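Local structure of tailspike protein (Siphovirus 9NA, 3RIQ) at residues 36-50 and 60-74. The protein probably recognises Salmonella lipopolysaccharide as the phage receptor and cleaves it as an endorhamnosidase, working as a trimeric tailspike. Residues are numbered along the deposited sequence; the frame is centred on the assembly and turned at random. Where two conformers were deposited one is given.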
loop_
_atom_site.group_PDB
_atom_site.type_symbol
_atom_site.label_atom_id
_atom_site.label_comp_id
_atom_site.label_asym_id
_atom_site.label_seq_id
_atom_site.Cartn_x
_atom_site.Cartn_y
_atom_site.Cartn_z
ATOM N N ILE A 36 -37.462 14.873 -7.595
ATOM C CA ILE A 36 -38.235 13.609 -7.733
ATOM C C ILE A 36 -38.795 13.315 -6.341
ATOM O O ILE A 36 -38.132 12.689 -5.514
ATOM C CB ILE A 36 -37.368 12.453 -8.278
ATOM C CG1 ILE A 36 -36.583 12.887 -9.545
ATOM C CG2 ILE A 36 -38.216 11.214 -8.519
ATOM C CD1 ILE A 36 -37.426 13.258 -10.736
ATOM N N ASP A 37 -40.018 13.809 -6.080
ATOM C CA ASP A 37 -40.600 13.739 -4.731
ATOM C C ASP A 37 -41.575 12.577 -4.524
ATOM O O ASP A 37 -42.047 12.396 -3.417
ATOM C CB ASP A 37 -41.259 15.086 -4.350
ATOM C CG ASP A 37 -42.380 15.498 -5.300
ATOM O OD1 ASP A 37 -42.389 15.084 -6.490
ATOM O OD2 ASP A 37 -43.251 16.288 -4.842
ATOM N N ILE A 38 -41.878 11.818 -5.576
ATOM C CA ILE A 38 -42.758 10.652 -5.469
ATOM C C ILE A 38 -42.216 9.578 -6.397
ATOM O O ILE A 38 -41.532 9.872 -7.387
ATOM C CB ILE A 38 -44.250 10.971 -5.774
ATOM C CG1 ILE A 38 -44.426 11.583 -7.170
ATOM C CG2 ILE A 38 -44.878 11.846 -4.657
ATOM C CD1 ILE A 38 -45.867 11.587 -7.632
ATOM N N ASP A 39 -42.465 8.316 -6.042
ATOM C CA ASP A 39 -41.975 7.206 -6.871
ATOM C C ASP A 39 -42.582 7.334 -8.284
ATOM O O ASP A 39 -43.735 7.765 -8.447
ATOM C CB ASP A 39 -42.397 5.863 -6.290
ATOM C CG ASP A 39 -41.596 5.445 -5.084
ATOM O OD1 ASP A 39 -40.534 6.032 -4.766
ATOM O OD2 ASP A 39 -42.063 4.506 -4.424
ATOM N N TYR A 40 -41.801 6.969 -9.290
ATOM C CA TYR A 40 -42.205 7.108 -10.668
ATOM C C TYR A 40 -42.158 5.761 -11.365
ATOM O O TYR A 40 -41.102 5.120 -11.427
ATOM C CB TYR A 40 -41.270 8.089 -11.381
ATOM C CG TYR A 40 -41.712 8.380 -12.779
ATOM C CD1 TYR A 40 -42.862 9.133 -13.017
ATOM C CD2 TYR A 40 -41.028 7.854 -13.867
ATOM C CE1 TYR A 40 -43.301 9.381 -14.303
ATOM C CE2 TYR A 40 -41.444 8.107 -15.168
ATOM C CZ TYR A 40 -42.580 8.884 -15.371
ATOM O OH TYR A 40 -43.032 9.196 -16.630
ATOM N N ASN A 41 -43.308 5.339 -11.886
ATOM C CA ASN A 41 -43.427 4.078 -12.606
ATOM C C ASN A 41 -43.243 4.318 -14.090
ATOM O O ASN A 41 -44.157 4.847 -14.774
ATOM C CB ASN A 41 -44.799 3.468 -12.298
ATOM C CG ASN A 41 -44.899 2.991 -10.879
ATOM O OD1 ASN A 41 -45.566 3.596 -10.042
ATOM N ND2 ASN A 41 -44.231 1.905 -10.596
ATOM N N PHE A 42 -42.053 3.963 -14.590
ATOM C CA PHE A 42 -41.741 4.159 -16.020
ATOM C C PHE A 42 -42.067 2.943 -16.833
ATOM O O PHE A 42 -42.180 1.825 -16.291
ATOM C CB PHE A 42 -40.268 4.606 -16.227
ATOM C CG PHE A 42 -39.235 3.533 -15.965
ATOM C CD1 PHE A 42 -38.835 2.670 -17.001
ATOM C CD2 PHE A 42 -38.633 3.419 -14.719
ATOM C CE1 PHE A 42 -37.867 1.664 -16.803
ATOM C CE2 PHE A 42 -37.640 2.433 -14.506
ATOM C CZ PHE A 42 -37.259 1.553 -15.546
ATOM N N ILE A 43 -42.227 3.170 -18.134
ATOM C CA ILE A 43 -42.548 2.079 -19.074
ATOM C C ILE A 43 -41.279 1.765 -19.857
ATOM O O ILE A 43 -40.516 2.681 -20.151
ATOM C CB ILE A 43 -43.767 2.454 -20.018
ATOM C CG1 ILE A 43 -44.209 1.228 -20.826
ATOM C CG2 ILE A 43 -43.447 3.704 -20.925
ATOM C CD1 ILE A 43 -45.616 1.448 -21.490
ATOM N N ASP A 44 -41.053 0.489 -20.167
ATOM C CA ASP A 44 -39.874 0.081 -20.929
ATOM C C ASP A 44 -39.780 0.841 -22.258
ATOM O O ASP A 44 -40.718 0.796 -23.084
ATOM C CB ASP A 44 -39.994 -1.406 -21.217
ATOM C CG ASP A 44 -38.797 -1.957 -21.991
ATOM O OD1 ASP A 44 -37.670 -1.389 -21.886
ATOM O OD2 ASP A 44 -39.012 -2.947 -22.745
ATOM N N GLY A 45 -38.674 1.572 -22.448
ATOM C CA GLY A 45 -38.462 2.331 -23.657
ATOM C C GLY A 45 -38.845 3.793 -23.535
ATOM O O GLY A 45 -38.672 4.554 -24.489
ATOM N N GLU A 46 -39.367 4.182 -22.374
ATOM C CA GLU A 46 -39.719 5.578 -22.117
ATOM C C GLU A 46 -38.495 6.468 -22.328
ATOM O O GLU A 46 -37.355 6.064 -22.045
ATOM C CB GLU A 46 -40.230 5.741 -20.651
ATOM C CG GLU A 46 -40.747 7.170 -20.349
ATOM C CD GLU A 46 -41.502 7.274 -19.041
ATOM O OE1 GLU A 46 -41.558 8.407 -18.496
ATOM O OE2 GLU A 46 -42.057 6.247 -18.580
ATOM N N ALA A 47 -38.721 7.678 -22.824
ATOM C CA ALA A 47 -37.630 8.612 -23.036
ATOM C C ALA A 47 -37.980 9.958 -22.410
ATOM O O ALA A 47 -39.165 10.383 -22.376
ATOM C CB ALA A 47 -37.358 8.772 -24.519
ATOM N N VAL A 48 -36.953 10.635 -21.924
ATOM C CA VAL A 48 -37.065 11.973 -21.331
ATOM C C VAL A 48 -36.048 12.858 -22.027
ATOM O O VAL A 48 -34.829 12.555 -22.017
ATOM C CB VAL A 48 -36.811 11.976 -19.809
ATOM C CG1 VAL A 48 -37.014 13.386 -19.234
ATOM C CG2 VAL A 48 -37.766 10.988 -19.134
ATOM N N ASP A 49 -36.556 13.926 -22.650
ATOM C CA ASP A 49 -35.726 14.900 -23.350
ATOM C C ASP A 49 -35.543 16.121 -22.444
ATOM O O ASP A 49 -36.515 16.818 -22.146
ATOM C CB ASP A 49 -36.456 15.316 -24.654
ATOM C CG ASP A 49 -35.744 16.426 -25.436
ATOM O OD1 ASP A 49 -34.660 16.897 -25.082
ATOM O OD2 ASP A 49 -36.314 16.828 -26.493
ATOM N N PHE A 50 -34.304 16.346 -21.987
ATOM C CA PHE A 50 -34.005 17.438 -21.040
ATOM C C PHE A 50 -33.639 18.750 -21.708
ATOM O O PHE A 50 -33.260 19.717 -21.028
ATOM C CB PHE A 50 -32.879 16.969 -20.060
ATOM C CG PHE A 50 -33.350 15.918 -19.078
ATOM C CD1 PHE A 50 -34.109 16.272 -17.954
ATOM C CD2 PHE A 50 -33.048 14.560 -19.297
ATOM C CE1 PHE A 50 -34.513 15.299 -17.048
ATOM C CE2 PHE A 50 -33.477 13.577 -18.401
ATOM C CZ PHE A 50 -34.180 13.938 -17.278
ATOM N N LYS A 60 -35.606 12.040 -4.387
ATOM C CA LYS A 60 -36.081 11.676 -3.041
ATOM C C LYS A 60 -37.110 10.561 -3.118
ATOM O O LYS A 60 -37.934 10.402 -2.204
ATOM C CB LYS A 60 -36.644 12.896 -2.290
ATOM C CG LYS A 60 -35.586 13.983 -2.022
ATOM C CD LYS A 60 -36.058 15.085 -1.089
ATOM C CE LYS A 60 -34.943 16.026 -0.761
ATOM N NZ LYS A 60 -35.309 16.973 0.356
ATOM N N ALA A 61 -37.038 9.783 -4.191
ATOM C CA ALA A 61 -37.955 8.666 -4.434
ATOM C C ALA A 61 -37.359 7.840 -5.567
ATOM O O ALA A 61 -36.265 8.176 -6.037
ATOM C CB ALA A 61 -39.350 9.203 -4.787
ATOM N N LYS A 62 -38.018 6.759 -5.990
ATOM C CA LYS A 62 -37.415 5.792 -6.900
ATOM C C LYS A 62 -37.988 5.858 -8.295
ATOM O O LYS A 62 -39.152 6.234 -8.472
ATOM C CB LYS A 62 -37.671 4.369 -6.372
ATOM C CG LYS A 62 -37.144 4.160 -4.962
ATOM C CD LYS A 62 -37.348 2.728 -4.540
ATOM C CE LYS A 62 -36.779 2.501 -3.151
ATOM N NZ LYS A 62 -37.547 3.255 -2.110
ATOM N N PHE A 63 -37.172 5.463 -9.277
ATOM C CA PHE A 63 -37.663 5.131 -10.621
ATOM C C PHE A 63 -37.915 3.618 -10.700
ATOM O O PHE A 63 -36.961 2.823 -10.577
ATOM C CB PHE A 63 -36.650 5.539 -11.677
ATOM C CG PHE A 63 -36.302 7.007 -11.650
ATOM C CD1 PHE A 63 -37.302 7.994 -11.861
ATOM C CD2 PHE A 63 -35.001 7.416 -11.384
ATOM C CE1 PHE A 63 -36.976 9.381 -11.853
ATOM C CE2 PHE A 63 -34.667 8.798 -11.341
ATOM C CZ PHE A 63 -35.658 9.779 -11.588
ATOM N N ILE A 64 -39.172 3.229 -10.924
ATOM C CA ILE A 64 -39.588 1.836 -10.845
ATOM C C ILE A 64 -40.059 1.333 -12.194
ATOM O O ILE A 64 -40.927 1.953 -12.805
ATOM C CB ILE A 64 -40.742 1.670 -9.820
ATOM C CG1 ILE A 64 -40.332 2.176 -8.438
ATOM C CG2 ILE A 64 -41.251 0.191 -9.769
ATOM C CD1 ILE A 64 -41.521 2.370 -7.464
ATOM N N GLY A 65 -39.494 0.236 -12.696
ATOM C CA GLY A 65 -39.935 -0.288 -13.990
ATOM C C GLY A 65 -39.217 -1.569 -14.316
ATOM O O GLY A 65 -38.225 -1.895 -13.682
ATOM N N ASP A 66 -39.725 -2.273 -15.331
ATOM C CA ASP A 66 -38.998 -3.368 -15.966
ATOM C C ASP A 66 -38.542 -2.881 -17.331
ATOM O O ASP A 66 -39.375 -2.484 -18.157
ATOM C CB ASP A 66 -39.930 -4.559 -16.187
ATOM C CG ASP A 66 -40.410 -5.177 -14.908
ATOM O OD1 ASP A 66 -39.678 -5.174 -13.897
ATOM O OD2 ASP A 66 -41.545 -5.680 -14.932
ATOM N N GLY A 67 -37.247 -2.902 -17.592
ATOM C CA GLY A 67 -36.715 -2.418 -18.856
ATOM C C GLY A 67 -35.943 -1.102 -18.690
ATOM O O GLY A 67 -35.366 -0.825 -17.634
ATOM N N VAL A 68 -35.936 -0.295 -19.755
ATOM C CA VAL A 68 -35.058 0.863 -19.837
ATOM C C VAL A 68 -35.807 2.197 -19.749
ATOM O O VAL A 68 -36.865 2.376 -20.370
ATOM C CB VAL A 68 -34.196 0.807 -21.151
ATOM C CG1 VAL A 68 -35.046 0.980 -22.408
ATOM C CG2 VAL A 68 -33.127 1.889 -21.147
ATOM N N LEU A 69 -35.232 3.131 -19.000
ATOM C CA LEU A 69 -35.683 4.541 -18.989
ATOM C C LEU A 69 -34.539 5.360 -19.634
ATOM O O LEU A 69 -33.418 5.406 -19.098
ATOM C CB LEU A 69 -35.946 4.974 -17.537
ATOM C CG LEU A 69 -36.269 6.464 -17.292
ATOM C CD1 LEU A 69 -37.527 6.911 -18.106
ATOM C CD2 LEU A 69 -36.526 6.675 -15.793
ATOM N N ASN A 70 -34.797 5.978 -20.787
ATOM C CA ASN A 70 -33.770 6.778 -21.526
ATOM C C ASN A 70 -33.791 8.235 -21.120
ATOM O O ASN A 70 -34.860 8.886 -21.104
ATOM C CB ASN A 70 -34.038 6.705 -23.040
ATOM C CG ASN A 70 -34.006 5.301 -23.571
ATOM O OD1 ASN A 70 -35.056 4.663 -23.818
ATOM N ND2 ASN A 70 -32.814 4.804 -23.782
ATOM N N TRP A 71 -32.612 8.770 -20.803
ATOM C CA TRP A 71 -32.437 10.194 -20.517
ATOM C C TRP A 71 -31.589 10.810 -21.612
ATOM O O TRP A 71 -30.388 10.481 -21.766
ATOM C CB TRP A 71 -31.789 10.389 -19.153
ATOM C CG TRP A 71 -32.738 10.232 -17.982
ATOM C CD1 TRP A 71 -34.039 9.727 -17.986
ATOM C CD2 TRP A 71 -32.457 10.600 -16.638
ATOM N NE1 TRP A 71 -34.555 9.782 -16.698
ATOM C CE2 TRP A 71 -33.605 10.304 -15.859
ATOM C CE3 TRP A 71 -31.319 11.152 -15.996
ATOM C CZ2 TRP A 71 -33.643 10.520 -14.447
ATOM C CZ3 TRP A 71 -31.368 11.379 -14.626
ATOM C CH2 TRP A 71 -32.529 11.063 -13.858
ATOM N N ASN A 72 -32.210 11.724 -22.360
ATOM C CA ASN A 72 -31.606 12.301 -23.581
ATOM C C ASN A 72 -31.426 13.802 -23.418
ATOM O O ASN A 72 -32.184 14.450 -22.702
ATOM C CB ASN A 72 -32.527 12.036 -24.777
ATOM C CG ASN A 72 -32.785 10.570 -24.976
ATOM O OD1 ASN A 72 -33.900 10.141 -25.317
ATOM N ND2 ASN A 72 -31.763 9.790 -24.812
ATOM N N ASN A 73 -30.409 14.342 -24.068
ATOM C CA ASN A 73 -30.125 15.781 -24.061
ATOM C C ASN A 73 -29.981 16.393 -22.672
ATOM O O ASN A 73 -30.382 17.519 -22.440
ATOM C CB ASN A 73 -31.188 16.543 -24.874
ATOM C CG ASN A 73 -31.282 16.026 -26.289
ATOM O OD1 ASN A 73 -30.264 15.837 -26.958
ATOM N ND2 ASN A 73 -32.492 15.839 -26.772
ATOM N N LEU A 74 -29.350 15.675 -21.764
ATOM C CA LEU A 74 -29.085 16.257 -20.467
ATOM C C LEU A 74 -27.893 17.161 -20.616
ATOM O O LEU A 74 -26.877 16.737 -21.169
ATOM C CB LEU A 74 -28.795 15.122 -19.441
ATOM C CG LEU A 74 -28.621 15.560 -17.990
ATOM C CD1 LEU A 74 -29.878 16.337 -17.516
ATOM C CD2 LEU A 74 -28.373 14.319 -17.060
HETATM O O HOH W 1 -39.989 12.152 -1.384
HETATM O O HOH W 2 -39.667 5.949 -2.151
HETATM O O HOH W 3 -40.463 2.770 -2.990
HETATM O O HOH W 4 -42.136 -0.995 -16.472
HETATM O O HOH W 5 -43.446 0.683 -13.823
HETATM O O HOH W 6 -34.445 15.338 -28.609
#
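The Phe42 ring is clamped between Gly65 and Leu69: Gly65 CA lies over one face, 3.7 Å from the centroid of the Phe42 ring, and Leu69 CB covers the centre of the opposite face, while Phe63 C and Gly67 C meet its edge. Phe42, Gly65 and Leu69 lie inside two successive coils of a right-handed beta-helix, stacked in parallel register; the axes of the nearly parallel strands 46-49 and 67-72 approach to 4.7 Å at their closest. At the far end of the two segments, Phe50 turns its edge to the face of Trp71 (planes at 73°), with CE2 of Phe50 3.5 Å from CG of Trp71. Val48 CG1 and Leu74 CD1 occupy opposite faces of the Phe50 ring, and helix 23-29 packs against Val48, Phe50 and Trp71.

Backbone bonds bind the coils, among them Ile64 N to Tyr40 O (2.7 Å) and Asn72 N to Val48 O (2.8 Å). Asp39, just before strand 40-41, and Asp44, in the type II turn from Ile43 to Glu46, lend side-chain acceptors: Asp39 OD1 receives Lys62 N (2.9 Å), and Asp44 OD1 receives Val68 N, each on the anti side but tilted out of the carboxylate plane. With CG anti to the backbone N (chi1 -179°), Asp44 brings that oxygen over Gly67. At the solvent-facing side, Asn73 ND2 donates to Asp49 OD1 (2.9 Å) from above the carboxylate plane, 65° out of it; the same oxygen also accepts Gly51 N.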